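Alcohol dehydrogenase, zinc-containing (Streptococcus pneumoniae serotype 2, PDB 5YLN) probably catalyses the zinc-dependent interconversion of alcohols and aldehydes or ketones with NAD+ as the hydride acceptor. Local coordinates at residues D121-A125 and E126-V130; R208-T211 and A212-F215. All coordinates share one frame; numbering follows the deposited sequence.

Contact 1: residues D121-A125 and E126-V130; sequences DGMQA and EYLRV
L128 swings CG anti to its backbone N (chi1 168°), which carries its two methyl groups back over the loop just before it, while M123 sets CG beside its own N and then runs out extended, so that CG and SD both pass the leucine. The two side chains cross at a slant, with M123 CG 3.9 Å from L128 CD2 and SD at 4.0 Å from the same methyl. The other branch, L128 CD1, lies against backbone oxygens, 3.5 Å from G122 O and 3.6 Å from D121 O. A branched leucine suits this place because one methyl can serve the thioether while its twin packs on the peptide chain. Residues 121-125 form the loop that turns back before strand 127-129, in the GroES-like domain of the zinc-containing alcohol dehydrogenases, and the reversal includes an inverse gamma turn centred on Q124, closed by a weak A125 N to M123 O bond. A water links the two arms, donating to G122 O at 3.0 Å and to Y127 O at 2.8 Å. F116 and I88 pack on both M123 and L128, extending the apolar patch. The polar side chains reach other parts of the chain: D121 OD1 accepts from I61 N, and the carboxylate of E126 is divided between K6 N and S354 OG.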
# COMPACT_ATOMS: atom_id res chain seq x y z
N ASP A 121 22.90 -7.11 -22.36
CA ASP A 121 23.79 -8.19 -21.90
C ASP A 121 24.07 -8.09 -20.41
O ASP A 121 24.36 -7.02 -19.90
CB ASP A 121 25.13 -8.15 -22.68
CG ASP A 121 25.02 -8.68 -24.10
OD1 ASP A 121 24.06 -9.44 -24.40
OD2 ASP A 121 25.89 -8.33 -24.92
N GLY A 122 24.01 -9.22 -19.74
CA GLY A 122 24.22 -9.26 -18.31
C GLY A 122 25.59 -9.79 -17.89
O GLY A 122 26.57 -9.72 -18.63
N MET A 123 25.66 -10.32 -16.67
CA MET A 123 26.92 -10.46 -15.95
C MET A 123 27.49 -11.87 -15.97
O MET A 123 28.62 -12.05 -15.49
CB MET A 123 26.78 -9.96 -14.51
CG MET A 123 26.07 -8.62 -14.39
SD MET A 123 26.46 -7.83 -12.82
CE MET A 123 25.29 -6.49 -12.82
N GLN A 124 26.79 -12.84 -16.55
CA GLN A 124 27.31 -14.21 -16.66
C GLN A 124 28.16 -14.33 -17.92
O GLN A 124 27.80 -14.98 -18.91
CB GLN A 124 26.18 -15.22 -16.64
CG GLN A 124 25.64 -15.38 -15.24
CD GLN A 124 24.25 -15.96 -15.18
OE1 GLN A 124 23.78 -16.53 -16.14
NE2 GLN A 124 23.59 -15.81 -14.03
N ALA A 125 29.32 -13.66 -17.85
CA ALA A 125 30.27 -13.53 -18.94
C ALA A 125 31.58 -13.02 -18.35
O ALA A 125 31.65 -12.67 -17.17
CB ALA A 125 29.77 -12.58 -20.03
N GLU A 126 32.60 -12.93 -19.22
CA GLU A 126 33.91 -12.48 -18.76
C GLU A 126 33.96 -10.97 -18.54
O GLU A 126 34.57 -10.50 -17.58
CB GLU A 126 34.99 -12.86 -19.77
CG GLU A 126 35.31 -14.34 -19.86
CD GLU A 126 36.37 -14.62 -20.94
OE1 GLU A 126 37.51 -14.14 -20.77
OE2 GLU A 126 36.05 -15.30 -21.94
N TYR A 127 33.37 -10.20 -19.46
CA TYR A 127 33.37 -8.75 -19.40
C TYR A 127 31.95 -8.24 -19.55
O TYR A 127 31.09 -8.90 -20.15
CB TYR A 127 34.27 -8.12 -20.49
CG TYR A 127 35.73 -8.55 -20.42
CD1 TYR A 127 36.18 -9.69 -21.09
CD2 TYR A 127 36.65 -7.83 -19.68
CE1 TYR A 127 37.52 -10.08 -21.02
CE2 TYR A 127 37.99 -8.21 -19.60
CZ TYR A 127 38.42 -9.33 -20.26
OH TYR A 127 39.75 -9.67 -20.14
N LEU A 128 31.72 -7.04 -19.03
CA LEU A 128 30.40 -6.44 -18.97
C LEU A 128 30.49 -4.98 -19.35
O LEU A 128 31.31 -4.24 -18.79
CB LEU A 128 29.82 -6.59 -17.56
CG LEU A 128 28.55 -5.79 -17.22
CD1 LEU A 128 27.35 -6.40 -17.94
CD2 LEU A 128 28.35 -5.77 -15.71
N ARG A 129 29.66 -4.54 -20.29
CA ARG A 129 29.46 -3.12 -20.50
C ARG A 129 28.51 -2.60 -19.43
O ARG A 129 27.40 -3.14 -19.26
CB ARG A 129 28.92 -2.81 -21.89
CG ARG A 129 28.32 -1.41 -21.94
CD ARG A 129 27.85 -1.00 -23.32
NE ARG A 129 27.32 0.36 -23.24
CZ ARG A 129 26.03 0.66 -23.22
NH1 ARG A 129 25.12 -0.31 -23.31
NH2 ARG A 129 25.64 1.93 -23.11
N VAL A 130 28.93 -1.58 -18.69
CA VAL A 130 28.13 -1.01 -17.62
C VAL A 130 27.71 0.40 -18.03
O VAL A 130 28.54 1.31 -18.02
CB VAL A 130 28.91 -0.99 -16.30
CG1 VAL A 130 28.07 -0.38 -15.20
CG2 VAL A 130 29.37 -2.38 -15.97
O HOH W 1 28.39 -8.81 -20.79

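Contact 2: residues R208-T211 and A212-F215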
# COMPACT_ATOMS: atom_id res chain seq x y z
N ARG A 208 14.28 -25.89 4.57
CA ARG A 208 14.41 -24.45 4.43
C ARG A 208 13.99 -23.73 5.72
O ARG A 208 14.63 -22.74 6.12
CB ARG A 208 13.60 -23.97 3.22
CG ARG A 208 14.10 -24.55 1.87
CD ARG A 208 13.66 -23.70 0.68
NE ARG A 208 12.21 -23.76 0.49
CZ ARG A 208 11.57 -24.71 -0.20
NH1 ARG A 208 12.26 -25.69 -0.79
NH2 ARG A 208 10.24 -24.69 -0.31
N LEU A 209 12.93 -24.21 6.39
CA LEU A 209 12.54 -23.61 7.67
C LEU A 209 13.63 -23.77 8.73
O LEU A 209 13.89 -22.84 9.49
CB LEU A 209 11.21 -24.21 8.16
CG LEU A 209 9.92 -23.80 7.43
CD1 LEU A 209 8.70 -24.55 7.98
CD2 LEU A 209 9.69 -22.30 7.47
N GLU A 210 14.28 -24.94 8.78
CA GLU A 210 15.39 -25.14 9.70
C GLU A 210 16.53 -24.17 9.42
O GLU A 210 17.13 -23.62 10.34
CB GLU A 210 15.89 -26.58 9.64
CG GLU A 210 15.13 -27.54 10.54
CD GLU A 210 15.24 -27.16 12.02
OE1 GLU A 210 16.38 -27.11 12.55
OE2 GLU A 210 14.19 -26.91 12.64
N THR A 211 16.85 -23.96 8.14
CA THR A 211 17.86 -22.96 7.80
C THR A 211 17.40 -21.56 8.25
O THR A 211 18.22 -20.75 8.70
CB THR A 211 18.14 -23.00 6.30
OG1 THR A 211 18.63 -24.29 5.92
CG2 THR A 211 19.17 -21.94 5.90
N ALA A 212 16.10 -21.28 8.14
CA ALA A 212 15.61 -19.96 8.53
C ALA A 212 15.85 -19.70 10.02
O ALA A 212 16.30 -18.62 10.41
CB ALA A 212 14.12 -19.83 8.20
N LEU A 213 15.56 -20.69 10.86
CA LEU A 213 15.88 -20.58 12.28
C LEU A 213 17.38 -20.35 12.49
O LEU A 213 17.77 -19.55 13.34
CB LEU A 213 15.41 -21.83 13.03
CG LEU A 213 13.90 -22.11 13.05
CD1 LEU A 213 13.60 -23.41 13.81
CD2 LEU A 213 13.13 -20.96 13.65
N SER A 214 18.22 -21.03 11.69
CA SER A 214 19.65 -20.78 11.75
C SER A 214 19.98 -19.32 11.45
O SER A 214 20.93 -18.77 12.00
CB SER A 214 20.41 -21.66 10.75
OG SER A 214 20.75 -22.89 11.34
N PHE A 215 19.24 -18.71 10.53
CA PHE A 215 19.51 -17.34 10.13
C PHE A 215 18.90 -16.30 11.08
O PHE A 215 19.07 -15.10 10.85
CB PHE A 215 19.01 -17.08 8.71
CG PHE A 215 19.91 -17.60 7.63
CD1 PHE A 215 20.74 -18.70 7.85
CD2 PHE A 215 19.94 -16.98 6.39
CE1 PHE A 215 21.57 -19.18 6.83
CE2 PHE A 215 20.77 -17.46 5.37
CZ PHE A 215 21.58 -18.56 5.60
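T211 and F215, one helical turn apart, lie side by side and point the same way. The methyl T211 CG2 sits 4.2 Å from the centroid of the F215 ring, 29° off its normal, an off-centre CH-pi contact whose nearest ring atom is CE1 at 3.8 Å. With OG1 beside the backbone N (chi1 -60°), CG2 falls anti to that nitrogen and turns toward the phenylalanine, while OG1 reaches back to N207 O, so each branch of this threonine has its own work. Beneath them F215 N donates to T211 O at 2.9 Å, though with a bent N-H...O angle of 138°; the preceding bond, S214 N to E210 O at 3.1 Å, is straighter. L213 N to L209 O and A212 N to R208 O continue the i to i+4 pattern. This is the last part of helix 206-214, the crossover helix of a beta-alpha-beta unit between strands 198-203 and 219-222 of the Rossmann-type domain. On its exposed flank E210 OE2 lies 3.7 Å from L213 CD1, but the charge is answered by a salt bridge to K220. Small A212 allows the helix to approach M201 and L188, L209 packs on M201 and D203 of strand 198-203 and on K220, and F215 packs on L185, L188 and L189 of helix 182-191, with K318 making a cation-pi contact to its ring.

In the fold
Contacts 1 and 2 belong to different halves of the subunit: residues 121-130 to the GroES-like part, residues 208-215 to the Rossmann-type part. They lie on opposite sides of the chain's centre, their own centres 33 Å apart and their nearest atoms about 19 Å apart, so neither touches the other. Contact 1 is the one near the metal: the side chain of M123 is about 5 Å from that of H64, a metal ligand together with C42, and about 9 Å from a bound zinc ion. Contact 2 lies away from the zinc sites, but R208 touches the glycine-rich G179-G181-G184 turn, a pattern consistent with dinucleotide binding in this family.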